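Local coordinates for protein cell division GTPase FtsZ, diverged (Clostridium botulinum C, PDB 3V3T) that belongs to the tubulin/FtsZ family of cytoskeletal proteins, as a diverged cell-division relative whose C-terminal domain resembles that of TubZ, at residues 4-9 with 198-203; 28-33 with 181-186; 120-125 with 206-211; 162-167 with 177-182. The protein carries 1 engineered substitution. One frame throughout, in Å; residues are numbered along the deposited sequence.

Contact 1: 4-9 with 198-203; sequences KNKIVF and VDEDEI
A surface ion pair spans Lys6, in the 3-10 turn that leads into strand 7-11, and Glu200, in the first turn of helix 200-208. The ammonium NZ of Lys6 stands 3.8 Å from OE1 of Glu200, a long salt bridge without a hydrogen bond. The two side chains cross at about a right angle, with only NZ and OE1 near each other. Lys6 is bent at its second torsion (chi2 97°), whereas Glu200 is extended beyond CG; long flexible chains suit a link across such a distance. In the tubulin/FtsZ fold, strand 7-11 belongs to the central sheet, and the pair bridges, loosely, the turn before it and the start of helix 200-208. An acidic residue suits that first turn, where the helix dipole would probably favour its charge. There Asp199 is the N-cap, though its own side chain makes no capping bond; Glu202 OE1 accepts from Asp199 N at 2.8 Å, the side chain folding back on the start of its own helix.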
loop_
_atom_site.group_PDB
_atom_site.type_symbol
_atom_site.label_atom_id
_atom_site.label_comp_id
_atom_site.label_asym_id
_atom_site.label_seq_id
_atom_site.Cartn_x
_atom_site.Cartn_y
_atom_site.Cartn_z
ATOM N N LYS A 4 1.988 13.181 8.474
ATOM C CA LYS A 4 3.022 12.432 7.783
ATOM C C LYS A 4 4.161 11.993 8.701
ATOM O O LYS A 4 4.737 10.934 8.497
ATOM C CB LYS A 4 3.540 13.250 6.601
ATOM C CG LYS A 4 2.447 13.581 5.597
ATOM C CD LYS A 4 2.840 14.682 4.632
ATOM C CE LYS A 4 1.768 14.812 3.563
ATOM N NZ LYS A 4 2.011 15.891 2.575
ATOM N N ASN A 5 4.466 12.802 9.709
ATOM C CA ASN A 5 5.527 12.495 10.679
ATOM C C ASN A 5 5.246 11.293 11.572
ATOM O O ASN A 5 6.163 10.751 12.190
ATOM C CB ASN A 5 5.799 13.698 11.588
ATOM C CG ASN A 5 6.323 14.894 10.834
ATOM O OD1 ASN A 5 7.025 14.751 9.831
ATOM N ND2 ASN A 5 5.987 16.088 11.312
ATOM N N LYS A 6 3.979 10.902 11.670
ATOM C CA LYS A 6 3.590 9.784 12.530
ATOM C C LYS A 6 3.653 8.455 11.779
ATOM O O LYS A 6 3.344 7.404 12.325
ATOM C CB LYS A 6 2.187 10.000 13.105
ATOM C CG LYS A 6 2.099 11.070 14.191
ATOM C CD LYS A 6 1.643 12.408 13.620
ATOM C CE LYS A 6 1.385 13.445 14.721
ATOM N NZ LYS A 6 0.825 14.734 14.190
ATOM N N ILE A 7 4.055 8.515 10.517
ATOM C CA ILE A 7 4.181 7.329 9.705
ATOM C C ILE A 7 5.640 7.005 9.509
ATOM O O ILE A 7 6.453 7.902 9.249
ATOM C CB ILE A 7 3.560 7.528 8.317
ATOM C CG1 ILE A 7 2.037 7.571 8.421
ATOM C CG2 ILE A 7 3.975 6.391 7.385
ATOM C CD1 ILE A 7 1.361 8.104 7.179
ATOM N N VAL A 8 5.975 5.725 9.636
ATOM C CA VAL A 8 7.287 5.249 9.202
ATOM C C VAL A 8 7.090 4.119 8.223
ATOM O O VAL A 8 6.331 3.187 8.490
ATOM C CB VAL A 8 8.168 4.755 10.365
ATOM C CG1 VAL A 8 7.424 3.736 11.206
ATOM C CG2 VAL A 8 9.460 4.155 9.825
ATOM N N PHE A 9 7.756 4.219 7.078
ATOM C CA PHE A 9 7.736 3.159 6.080
ATOM C C PHE A 9 8.915 2.217 6.281
ATOM O O PHE A 9 10.044 2.643 6.562
ATOM C CB PHE A 9 7.799 3.743 4.664
ATOM C CG PHE A 9 6.528 4.415 4.230
ATOM C CD1 PHE A 9 5.467 3.670 3.742
ATOM C CD2 PHE A 9 6.394 5.785 4.311
ATOM C CE1 PHE A 9 4.298 4.272 3.355
ATOM C CE2 PHE A 9 5.222 6.399 3.911
ATOM C CZ PHE A 9 4.175 5.639 3.434
ATOM N N VAL A 198 -11.677 17.573 5.455
ATOM C CA VAL A 198 -11.504 16.283 6.104
ATOM C C VAL A 198 -10.453 16.423 7.212
ATOM O O VAL A 198 -9.265 16.559 6.928
ATOM C CB VAL A 198 -11.101 15.199 5.094
ATOM C CG1 VAL A 198 -10.841 13.873 5.802
ATOM C CG2 VAL A 198 -12.187 15.039 4.037
ATOM N N ASP A 199 -10.902 16.409 8.467
ATOM C CA ASP A 199 -10.029 16.662 9.614
ATOM C C ASP A 199 -8.814 15.725 9.631
ATOM O O ASP A 199 -8.838 14.640 9.054
ATOM C CB ASP A 199 -10.806 16.541 10.937
ATOM C CG ASP A 199 -11.935 17.560 11.061
ATOM O OD1 ASP A 199 -11.717 18.620 11.690
ATOM O OD2 ASP A 199 -13.048 17.305 10.548
ATOM N N GLU A 200 -7.759 16.159 10.307
ATOM C CA GLU A 200 -6.572 15.346 10.525
ATOM C C GLU A 200 -6.894 14.086 11.338
ATOM O O GLU A 200 -6.275 13.041 11.152
ATOM C CB GLU A 200 -5.511 16.183 11.239
ATOM C CG GLU A 200 -4.087 15.724 11.018
ATOM C CD GLU A 200 -3.087 16.694 11.610
ATOM O OE1 GLU A 200 -2.213 16.264 12.395
ATOM O OE2 GLU A 200 -3.186 17.897 11.290
ATOM N N ASP A 201 -7.863 14.185 12.240
ATOM C CA ASP A 201 -8.286 13.036 13.035
ATOM C C ASP A 201 -9.006 12.028 12.146
ATOM O O ASP A 201 -8.911 10.819 12.355
ATOM C CB ASP A 201 -9.216 13.481 14.165
ATOM C CG ASP A 201 -8.553 14.469 15.103
ATOM O OD1 ASP A 201 -7.325 14.348 15.310
ATOM O OD2 ASP A 201 -9.256 15.366 15.626
ATOM N N GLU A 202 -9.727 12.533 11.151
ATOM C CA GLU A 202 -10.441 11.673 10.224
ATOM C C GLU A 202 -9.457 10.990 9.288
ATOM O O GLU A 202 -9.619 9.816 8.954
ATOM C CB GLU A 202 -11.523 12.460 9.462
ATOM C CG GLU A 202 -12.685 12.887 10.379
ATOM C CD GLU A 202 -13.561 14.005 9.809
ATOM O OE1 GLU A 202 -13.129 14.683 8.851
ATOM O OE2 GLU A 202 -14.687 14.203 10.327
ATOM N N ILE A 203 -8.432 11.729 8.877
ATOM C CA ILE A 203 -7.366 11.169 8.061
ATOM C C ILE A 203 -6.697 10.060 8.847
ATOM O O ILE A 203 -6.441 8.973 8.320
ATOM C CB ILE A 203 -6.350 12.245 7.673
ATOM C CG1 ILE A 203 -6.863 13.037 6.468
ATOM C CG2 ILE A 203 -5.021 11.630 7.335
ATOM C CD1 ILE A 203 -6.136 14.343 6.248
#

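Contact 2: 28-33 with 181-186; sequences GDYNAL and TLFNDF
Tyr30 reaches Asn184 and Phe183 from the turn between helix 14-26 and strand 31-36, inside the first beta-alpha-beta crossover of a Rossmann-like sheet. Its partners lie on helix 172-187, which by its place in the chain probably corresponds to the central helix of the tubulin fold.

The polar part is one hydrogen bond. Tyr30 OH donates to Asn184 OD1 over 2.8 Å, arriving in the carbonyl plane on a lone pair, with a C=O...donor angle of 123°. The amide oxygen sits at the edge of the phenol ring, and the two flat groups are turned 74° from each other. Lys4 NZ donates to the same OD1, so two donors share this buried oxygen, and the ammonium's charge probably favours the amide dipole pointing its oxygen this way. Asparagine suits the place because its short amide brings an acceptor out from the helix.

The apolar part is a contact between two rings: Tyr30 CE1 comes to the edge of Phe183. Phe183, with CG anti to its backbone N (chi1 -171°), leans toward the tyrosine and offers the edge of its ring. A tyrosine serves both needs, since its ring carbons touch phenylalanine while its hydroxyl reaches the amide. Leu23 and Ile26 of helix 14-26 flank the group. Across the rings, Tyr30 CE1 lies 3.9 Å from Phe183 CE2.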
loop_
_atom_site.group_PDB
_atom_site.type_symbol
_atom_site.label_atom_id
_atom_site.label_comp_id
_atom_site.label_asym_id
_atom_site.label_seq_id
_atom_site.Cartn_x
_atom_site.Cartn_y
_atom_site.Cartn_z
ATOM N N GLY A 28 9.073 14.744 1.689
ATOM C CA GLY A 28 10.006 14.106 2.599
ATOM C C GLY A 28 9.581 14.167 4.052
ATOM O O GLY A 28 10.374 13.898 4.960
ATOM N N ASP A 29 8.325 14.539 4.273
ATOM C CA ASP A 29 7.792 14.647 5.618
ATOM C C ASP A 29 7.581 13.277 6.271
ATOM O O ASP A 29 7.401 13.188 7.487
ATOM C CB ASP A 29 6.490 15.439 5.602
ATOM C CG ASP A 29 6.681 16.851 5.096
ATOM O OD1 ASP A 29 7.835 17.323 5.080
ATOM O OD2 ASP A 29 5.678 17.492 4.723
ATOM N N TYR A 30 7.617 12.213 5.469
ATOM C CA TYR A 30 7.488 10.851 5.991
ATOM C C TYR A 30 8.822 10.346 6.554
ATOM O O TYR A 30 9.893 10.833 6.184
ATOM C CB TYR A 30 7.001 9.889 4.898
ATOM C CG TYR A 30 5.758 10.362 4.197
ATOM C CD1 TYR A 30 4.501 10.109 4.724
ATOM C CD2 TYR A 30 5.842 11.071 2.999
ATOM C CE1 TYR A 30 3.366 10.563 4.091
ATOM C CE2 TYR A 30 4.712 11.519 2.359
ATOM C CZ TYR A 30 3.485 11.269 2.910
ATOM O OH TYR A 30 2.365 11.718 2.269
ATOM N N ASN A 31 8.745 9.365 7.446
ATOM C CA ASN A 31 9.923 8.657 7.932
ATOM C C ASN A 31 10.056 7.304 7.238
ATOM O O ASN A 31 9.056 6.715 6.817
ATOM C CB ASN A 31 9.817 8.428 9.434
ATOM C CG ASN A 31 9.527 9.700 10.206
ATOM O OD1 ASN A 31 10.375 10.588 10.314
ATOM N ND2 ASN A 31 8.329 9.782 10.767
ATOM N N ALA A 32 11.282 6.791 7.148
ATOM C CA ALA A 32 11.532 5.570 6.396
ATOM C C ALA A 32 12.819 4.907 6.849
ATOM O O ALA A 32 13.813 5.573 7.098
ATOM C CB ALA A 32 11.599 5.868 4.873
ATOM N N LEU A 33 12.782 3.584 6.945
ATOM C CA LEU A 33 13.971 2.776 7.158
ATOM C C LEU A 33 14.020 1.779 6.017
ATOM O O LEU A 33 13.215 0.845 5.960
ATOM C CB LEU A 33 13.880 2.023 8.484
ATOM C CG LEU A 33 15.066 1.087 8.749
ATOM C CD1 LEU A 33 16.344 1.883 8.987
ATOM C CD2 LEU A 33 14.797 0.179 9.938
ATOM N N THR A 181 1.830 9.706 -5.514
ATOM C CA THR A 181 0.967 10.870 -5.667
ATOM C C THR A 181 -0.363 10.656 -4.949
ATOM O O THR A 181 -0.825 11.525 -4.203
ATOM C CB THR A 181 0.750 11.218 -7.151
ATOM O OG1 THR A 181 2.016 11.500 -7.746
ATOM C CG2 THR A 181 -0.151 12.445 -7.309
ATOM N N LEU A 182 -0.972 9.492 -5.148
ATOM C CA LEU A 182 -2.280 9.245 -4.551
ATOM C C LEU A 182 -2.183 9.235 -3.030
ATOM O O LEU A 182 -3.023 9.797 -2.335
ATOM C CB LEU A 182 -2.883 7.941 -5.061
ATOM C CG LEU A 182 -3.313 7.935 -6.528
ATOM C CD1 LEU A 182 -3.705 6.530 -6.946
ATOM C CD2 LEU A 182 -4.468 8.892 -6.743
ATOM N N PHE A 183 -1.149 8.605 -2.506
ATOM C CA PHE A 183 -1.018 8.523 -1.064
ATOM C C PHE A 183 -0.748 9.889 -0.439
ATOM O O PHE A 183 -1.350 10.259 0.564
ATOM C CB PHE A 183 0.088 7.545 -0.679
ATOM C CG PHE A 183 0.135 7.266 0.774
ATOM C CD1 PHE A 183 -0.725 6.334 1.335
ATOM C CD2 PHE A 183 1.037 7.929 1.592
ATOM C CE1 PHE A 183 -0.676 6.065 2.707
ATOM C CE2 PHE A 183 1.085 7.663 2.946
ATOM C CZ PHE A 183 0.221 6.724 3.500
ATOM N N ASN A 184 0.169 10.634 -1.033
ATOM C CA ASN A 184 0.455 11.970 -0.552
ATOM C C ASN A 184 -0.752 12.913 -0.693
ATOM O O ASN A 184 -1.012 13.738 0.189
ATOM C CB ASN A 184 1.700 12.534 -1.241
ATOM C CG ASN A 184 2.159 13.828 -0.625
ATOM O OD1 ASN A 184 2.560 13.870 0.544
ATOM N ND2 ASN A 184 2.102 14.902 -1.402
ATOM N N ASP A 185 -1.501 12.784 -1.787
ATOM C CA ASP A 185 -2.728 13.572 -1.951
ATOM C C ASP A 185 -3.716 13.216 -0.852
ATOM O O ASP A 185 -4.353 14.088 -0.268
ATOM C CB ASP A 185 -3.371 13.322 -3.312
ATOM C CG ASP A 185 -2.615 13.985 -4.438
ATOM O OD1 ASP A 185 -1.751 14.847 -4.155
ATOM O OD2 ASP A 185 -2.886 13.642 -5.602
ATOM N N PHE A 186 -3.823 11.920 -0.570
ATOM C CA PHE A 186 -4.654 11.427 0.520
ATOM C C PHE A 186 -4.283 12.108 1.852
ATOM O O PHE A 186 -5.132 12.699 2.516
ATOM C CB PHE A 186 -4.552 9.895 0.559
ATOM C CG PHE A 186 -4.950 9.277 1.855
ATOM C CD1 PHE A 186 -6.028 9.751 2.566
ATOM C CD2 PHE A 186 -4.248 8.186 2.350
ATOM C CE1 PHE A 186 -6.386 9.161 3.758
ATOM C CE2 PHE A 186 -4.609 7.590 3.532
ATOM C CZ PHE A 186 -5.679 8.077 4.239
#

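Contact 3: 120-125 with 206-211; sequences NKHFGF and LLTMKK
His122 carries this contact, its imidazole lying against the end of helix 200-208 and the turn that follows. The residue is modelled in two conformers, and the ring contacts hold for the one described. Its CG is anti to the backbone N (chi1 178°), which extends the ring from strand 122-129 toward that turn. There the backbone of Thr208 meets one face: Thr208 CA stands 3.7 Å from the ring centroid and 6° off the ring normal, a CH-pi contact over the centre. A flat, polarisable ring suits this place because it can lie closely against main chain. Thr208 turns its hydroxyl back to its own helix, where OG1 bonds to Ser204 O.

Lys210, bent at chi2 and chi4, brings CD into the plane of the imidazole at the edge and slides past the histidine in the opposite direction. This approach is very short as modelled and is doubtful. Lys210 NZ remains 4.4 Å from His122 ND1 and makes no bond to it.

The other ring nitrogen has its partner on the neighbouring strand, where His122 NE2 is hydrogen-bonded to Ser160 OG, an interaction that would help fix the ring's rotation. The next residue, Phe123, faces away and packs on helix 101-117. Such alternation, with helices against both faces of a central sheet, is characteristic of the Rossmann-like core of the tubulin/FtsZ fold.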
loop_
_atom_site.group_PDB
_atom_site.type_symbol
_atom_site.label_atom_id
_atom_site.label_comp_id
_atom_site.label_asym_id
_atom_site.label_seq_id
_atom_site.Cartn_x
_atom_site.Cartn_y
_atom_site.Cartn_z
ATOM N N ASN A 120 -0.070 -2.060 20.272
ATOM C CA ASN A 120 -0.667 -0.725 20.282
ATOM C C ASN A 120 -0.356 0.148 19.060
ATOM O O ASN A 120 -0.999 1.186 18.851
ATOM C CB ASN A 120 -0.302 0.014 21.571
ATOM C CG ASN A 120 -1.047 -0.530 22.777
ATOM O OD1 ASN A 120 -2.237 -0.848 22.689
ATOM N ND2 ASN A 120 -0.351 -0.652 23.907
ATOM N N LYS A 121 0.621 -0.262 18.254
ATOM C CA LYS A 121 0.865 0.426 16.989
ATOM C C LYS A 121 -0.037 -0.122 15.889
ATOM O O LYS A 121 -0.504 -1.260 15.967
ATOM C CB LYS A 121 2.340 0.321 16.565
ATOM C CG LYS A 121 3.312 0.984 17.539
ATOM C CD LYS A 121 4.728 1.038 16.971
ATOM C CE LYS A 121 5.745 1.522 18.009
ATOM N NZ LYS A 121 5.496 2.920 18.480
ATOM N N HIS A 122 -0.295 0.700 14.876
ATOM C CA HIS A 122 -1.025 0.245 13.703
ATOM C C HIS A 122 -0.066 -0.147 12.590
ATOM O O HIS A 122 0.925 0.539 12.338
ATOM C CB HIS A 122 -1.998 1.296 13.170
ATOM C CG HIS A 122 -2.709 0.846 11.934
ATOM N ND1 HIS A 122 -3.783 -0.016 11.969
ATOM C CD2 HIS A 122 -2.454 1.078 10.623
ATOM C CE1 HIS A 122 -4.178 -0.272 10.735
ATOM N NE2 HIS A 122 -3.389 0.378 9.900
ATOM N N PHE A 123 -0.354 -1.276 11.945
ATOM C CA PHE A 123 0.501 -1.779 10.875
ATOM C C PHE A 123 -0.219 -1.857 9.553
ATOM O O PHE A 123 -1.397 -2.216 9.485
ATOM C CB PHE A 123 1.111 -3.139 11.223
ATOM C CG PHE A 123 2.087 -3.077 12.353
ATOM C CD1 PHE A 123 3.416 -2.792 12.120
ATOM C CD2 PHE A 123 1.669 -3.264 13.653
ATOM C CE1 PHE A 123 4.311 -2.715 13.163
ATOM C CE2 PHE A 123 2.562 -3.188 14.696
ATOM C CZ PHE A 123 3.887 -2.913 14.446
ATOM N N GLY A 124 0.508 -1.516 8.498
ATOM C CA GLY A 124 -0.024 -1.613 7.161
ATOM C C GLY A 124 0.978 -2.254 6.225
ATOM O O GLY A 124 2.155 -2.439 6.549
ATOM N N PHE A 125 0.489 -2.589 5.044
ATOM C CA PHE A 125 1.273 -3.292 4.054
ATOM C C PHE A 125 0.917 -2.759 2.680
ATOM O O PHE A 125 -0.260 -2.756 2.292
ATOM C CB PHE A 125 0.958 -4.783 4.102
ATOM C CG PHE A 125 1.619 -5.577 2.994
ATOM C CD1 PHE A 125 3.002 -5.640 2.904
ATOM C CD2 PHE A 125 0.858 -6.270 2.065
ATOM C CE1 PHE A 125 3.623 -6.358 1.899
ATOM C CE2 PHE A 125 1.460 -7.001 1.057
ATOM C CZ PHE A 125 2.847 -7.048 0.966
ATOM N N LEU A 206 -8.936 7.036 8.788
ATOM C CA LEU A 206 -8.856 6.338 7.513
ATOM C C LEU A 206 -7.558 5.512 7.431
ATOM O O LEU A 206 -7.553 4.414 6.892
ATOM C CB LEU A 206 -8.945 7.321 6.344
ATOM C CG LEU A 206 -10.303 7.984 6.098
ATOM C CD1 LEU A 206 -10.149 9.297 5.338
ATOM C CD2 LEU A 206 -11.292 7.050 5.387
ATOM N N LEU A 207 -6.471 6.061 7.966
ATOM C CA LEU A 207 -5.174 5.408 7.990
ATOM C C LEU A 207 -5.149 4.171 8.880
ATOM O O LEU A 207 -4.428 3.212 8.606
ATOM C CB LEU A 207 -4.128 6.374 8.532
ATOM C CG LEU A 207 -3.289 7.178 7.550
ATOM C CD1 LEU A 207 -2.381 8.137 8.335
ATOM C CD2 LEU A 207 -2.484 6.253 6.626
ATOM N N THR A 208 -5.919 4.199 9.960
ATOM C CA THR A 208 -5.860 3.108 10.919
ATOM C C THR A 208 -6.927 2.036 10.681
ATOM O O THR A 208 -6.966 1.032 11.392
ATOM C CB THR A 208 -5.877 3.624 12.388
ATOM O OG1 THR A 208 -7.083 4.354 12.656
ATOM C CG2 THR A 208 -4.687 4.529 12.639
ATOM N N MET A 209 -7.771 2.243 9.669
ATOM C CA MET A 209 -8.803 1.263 9.331
ATOM C C MET A 209 -8.163 0.025 8.716
ATOM O O MET A 209 -7.288 0.131 7.865
ATOM C CB MET A 209 -9.827 1.845 8.360
ATOM C CG MET A 209 -10.813 0.821 7.830
ATOM S SD MET A 209 -11.837 0.082 9.121
ATOM C CE MET A 209 -12.710 1.496 9.763
ATOM N N LYS A 210 -8.605 -1.148 9.154
ATOM C CA LYS A 210 -7.983 -2.391 8.742
ATOM C C LYS A 210 -8.603 -2.923 7.458
ATOM O O LYS A 210 -9.651 -2.456 7.027
ATOM C CB LYS A 210 -8.099 -3.440 9.839
ATOM C CG LYS A 210 -7.693 -2.952 11.215
ATOM C CD LYS A 210 -6.268 -2.458 11.227
ATOM C CE LYS A 210 -5.882 -2.086 12.647
ATOM N NZ LYS A 210 -6.583 -2.976 13.626
ATOM N N LYS A 211 -7.941 -3.919 6.879
ATOM C CA LYS A 211 -8.306 -4.466 5.584
ATOM C C LYS A 211 -7.847 -3.521 4.495
ATOM O O LYS A 211 -6.875 -2.764 4.662
ATOM C CB LYS A 211 -9.813 -4.724 5.511
ATOM C CG LYS A 211 -10.241 -5.870 6.437
ATOM C CD LYS A 211 -11.600 -5.625 7.079
ATOM C CE LYS A 211 -12.750 -6.060 6.201
ATOM N NZ LYS A 211 -14.063 -5.637 6.800
#

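Contact 4: 162-167 with 177-182; sequences YLLDNN and KEFATL
Strand residues Tyr162 and Leu164 face Phe179 on a helix that packs over the sheet, with the CA atoms of Leu164 and Phe179 8.3 Å apart. The segment 162-165 is extended, so residues two apart project to the same face, while Leu163 between them points to Ala238. Just past the strand an Asx turn redirects the chain: Asp165 OD1 accepts from Asn167 N at 2.7 Å, from above the carboxylate plane. On the helix, Lys177 O accepts from both Thr181 N and Thr181 OG1, which reach it from opposite faces of its plane.

Phe179 brings the two strand side chains together. Its CG is anti to the backbone N (chi1 174°), and the ring is directed to the sheet. Leu164 sets both methyls on one side of the ring near its base: CD1 lies 3.9 Å from Phe179 CG, and CD2 lies 3.8 Å from Phe179 CD1. A branched leucine suits this spot, for the fork spreads its two methyls along the CG and CD1 side of the ring. Farther along the ring, Tyr162 CD1 approaches the edge, 4.1 Å from Phe179 CE1, and the two side chains cross at about a right angle. Val126 of the adjacent strand 122-129 touches all three residues.

No hydrogen bond or ion pair crosses between the segments, so the contact depends on shape and on keeping water out, not on directed polar bonds.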
loop_
_atom_site.group_PDB
_atom_site.type_symbol
_atom_site.label_atom_id
_atom_site.label_comp_id
_atom_site.label_asym_id
_atom_site.label_seq_id
_atom_site.Cartn_x
_atom_site.Cartn_y
_atom_site.Cartn_z
ATOM N N TYR A 162 -2.631 -1.956 1.185
ATOM C CA TYR A 162 -2.718 -1.188 -0.046
ATOM C C TYR A 162 -2.162 -2.107 -1.119
ATOM O O TYR A 162 -0.955 -2.279 -1.218
ATOM C CB TYR A 162 -1.880 0.097 0.026
ATOM C CG TYR A 162 -2.231 1.052 1.158
ATOM C CD1 TYR A 162 -2.938 2.222 0.907
ATOM C CD2 TYR A 162 -1.839 0.793 2.478
ATOM C CE1 TYR A 162 -3.258 3.101 1.922
ATOM C CE2 TYR A 162 -2.163 1.678 3.514
ATOM C CZ TYR A 162 -2.868 2.832 3.219
ATOM O OH TYR A 162 -3.204 3.728 4.197
ATOM N N LEU A 163 -3.046 -2.728 -1.894
ATOM C CA LEU A 163 -2.640 -3.771 -2.821
ATOM C C LEU A 163 -2.600 -3.196 -4.222
ATOM O O LEU A 163 -3.650 -2.825 -4.779
ATOM C CB LEU A 163 -3.631 -4.947 -2.770
ATOM C CG LEU A 163 -3.166 -6.241 -3.454
ATOM C CD1 LEU A 163 -1.808 -6.645 -2.878
ATOM C CD2 LEU A 163 -4.179 -7.408 -3.294
ATOM N N LEU A 164 -1.395 -3.136 -4.783
ATOM C CA LEU A 164 -1.157 -2.552 -6.110
ATOM C C LEU A 164 -0.980 -3.637 -7.165
ATOM O O LEU A 164 -0.545 -4.753 -6.851
ATOM C CB LEU A 164 0.088 -1.647 -6.083
ATOM C CG LEU A 164 0.127 -0.556 -5.011
ATOM C CD1 LEU A 164 1.372 0.308 -5.147
ATOM C CD2 LEU A 164 -1.119 0.320 -5.098
ATOM N N ASP A 165 -1.292 -3.306 -8.417
ATOM C CA ASP A 165 -1.281 -4.293 -9.490
ATOM C C ASP A 165 -0.459 -3.826 -10.707
ATOM O O ASP A 165 -0.892 -2.960 -11.471
ATOM C CB ASP A 165 -2.720 -4.605 -9.909
ATOM C CG ASP A 165 -2.813 -5.706 -10.957
ATOM O OD1 ASP A 165 -1.764 -6.127 -11.501
ATOM O OD2 ASP A 165 -3.952 -6.149 -11.239
ATOM N N ASN A 166 0.722 -4.415 -10.889
ATOM C CA ASN A 166 1.580 -4.057 -12.007
ATOM C C ASN A 166 0.942 -4.291 -13.374
ATOM O O ASN A 166 1.443 -3.779 -14.370
ATOM C CB ASN A 166 2.906 -4.813 -11.954
ATOM C CG ASN A 166 3.981 -4.058 -11.218
ATOM O OD1 ASN A 166 3.861 -2.855 -10.964
ATOM N ND2 ASN A 166 5.047 -4.763 -10.863
ATOM N N ASN A 167 -0.130 -5.082 -13.443
ATOM C CA ASN A 167 -0.815 -5.257 -14.728
ATOM C C ASN A 167 -1.437 -3.946 -15.206
ATOM O O ASN A 167 -1.747 -3.802 -16.375
ATOM C CB ASN A 167 -1.912 -6.333 -14.657
ATOM C CG ASN A 167 -1.380 -7.751 -14.823
ATOM O OD1 ASN A 167 -0.720 -8.076 -15.816
ATOM N ND2 ASN A 167 -1.692 -8.615 -13.853
ATOM N N LYS A 177 5.094 6.036 -9.148
ATOM C CA LYS A 177 4.875 7.469 -9.148
ATOM C C LYS A 177 3.440 7.771 -8.810
ATOM O O LYS A 177 3.155 8.710 -8.068
ATOM C CB LYS A 177 5.195 8.069 -10.516
ATOM C CG LYS A 177 6.669 8.142 -10.853
ATOM C CD LYS A 177 6.852 8.655 -12.281
ATOM C CE LYS A 177 8.315 8.678 -12.695
ATOM N NZ LYS A 177 8.505 9.362 -14.016
ATOM N N GLU A 178 2.526 6.995 -9.383
ATOM C CA GLU A 178 1.115 7.260 -9.166
ATOM C C GLU A 178 0.711 6.946 -7.731
ATOM O O GLU A 178 -0.065 7.693 -7.126
ATOM C CB GLU A 178 0.244 6.491 -10.152
ATOM C CG GLU A 178 -1.218 6.848 -10.024
ATOM C CD GLU A 178 -1.977 6.733 -11.334
ATOM O OE1 GLU A 178 -1.337 6.542 -12.409
ATOM O OE2 GLU A 178 -3.223 6.840 -11.272
ATOM N N PHE A 179 1.239 5.857 -7.179
ATOM C CA PHE A 179 0.901 5.527 -5.799
ATOM C C PHE A 179 1.385 6.612 -4.868
ATOM O O PHE A 179 0.666 7.029 -3.958
ATOM C CB PHE A 179 1.475 4.197 -5.317
ATOM C CG PHE A 179 1.232 3.961 -3.842
ATOM C CD1 PHE A 179 -0.026 3.573 -3.389
ATOM C CD2 PHE A 179 2.241 4.189 -2.909
ATOM C CE1 PHE A 179 -0.268 3.374 -2.026
ATOM C CE2 PHE A 179 2.012 3.995 -1.549
ATOM C CZ PHE A 179 0.765 3.582 -1.101
ATOM N N ALA A 180 2.606 7.076 -5.100
ATOM C CA ALA A 180 3.166 8.116 -4.260
ATOM C C ALA A 180 2.271 9.350 -4.314
ATOM O O ALA A 180 1.959 9.954 -3.282
ATOM C CB ALA A 180 4.569 8.447 -4.695
ATOM N N THR A 181 1.830 9.706 -5.514
ATOM C CA THR A 181 0.967 10.870 -5.667
ATOM C C THR A 181 -0.363 10.656 -4.949
ATOM O O THR A 181 -0.825 11.525 -4.203
ATOM C CB THR A 181 0.750 11.218 -7.151
ATOM O OG1 THR A 181 2.016 11.500 -7.746
ATOM C CG2 THR A 181 -0.151 12.445 -7.309
ATOM N N LEU A 182 -0.972 9.492 -5.148
ATOM C CA LEU A 182 -2.280 9.245 -4.551
ATOM C C LEU A 182 -2.183 9.235 -3.030
ATOM O O LEU A 182 -3.023 9.797 -2.335
ATOM C CB LEU A 182 -2.883 7.941 -5.061
ATOM C CG LEU A 182 -3.313 7.935 -6.528
ATOM C CD1 LEU A 182 -3.705 6.530 -6.946
ATOM C CD2 LEU A 182 -4.468 8.892 -6.743
#

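Contacts 2 and 4 are buried and use successive turns of helix 172-187, sharing Thr181 and Leu182; Phe183 of contact 2 also touches the hydroxyl of Tyr162 in contact 4. Contacts 1 and 3 use opposite ends of helix 200-208, contact 1 at the surface and contact 3 partly buried. All four reach the same sheet through different strands, and 7-11 and 31-36, like 122-129 and 160-165, are neighbours in it. Chemistry follows depth: a long charge pair outside, a histidine lying on main chain at intermediate burial, and purely apolar contact in 162-167 with 177-182. Contact 2 is the exception, keeping a hydrogen bond inside. Leu207 touches Ile7, Phe183 and Tyr162, joining the four regions.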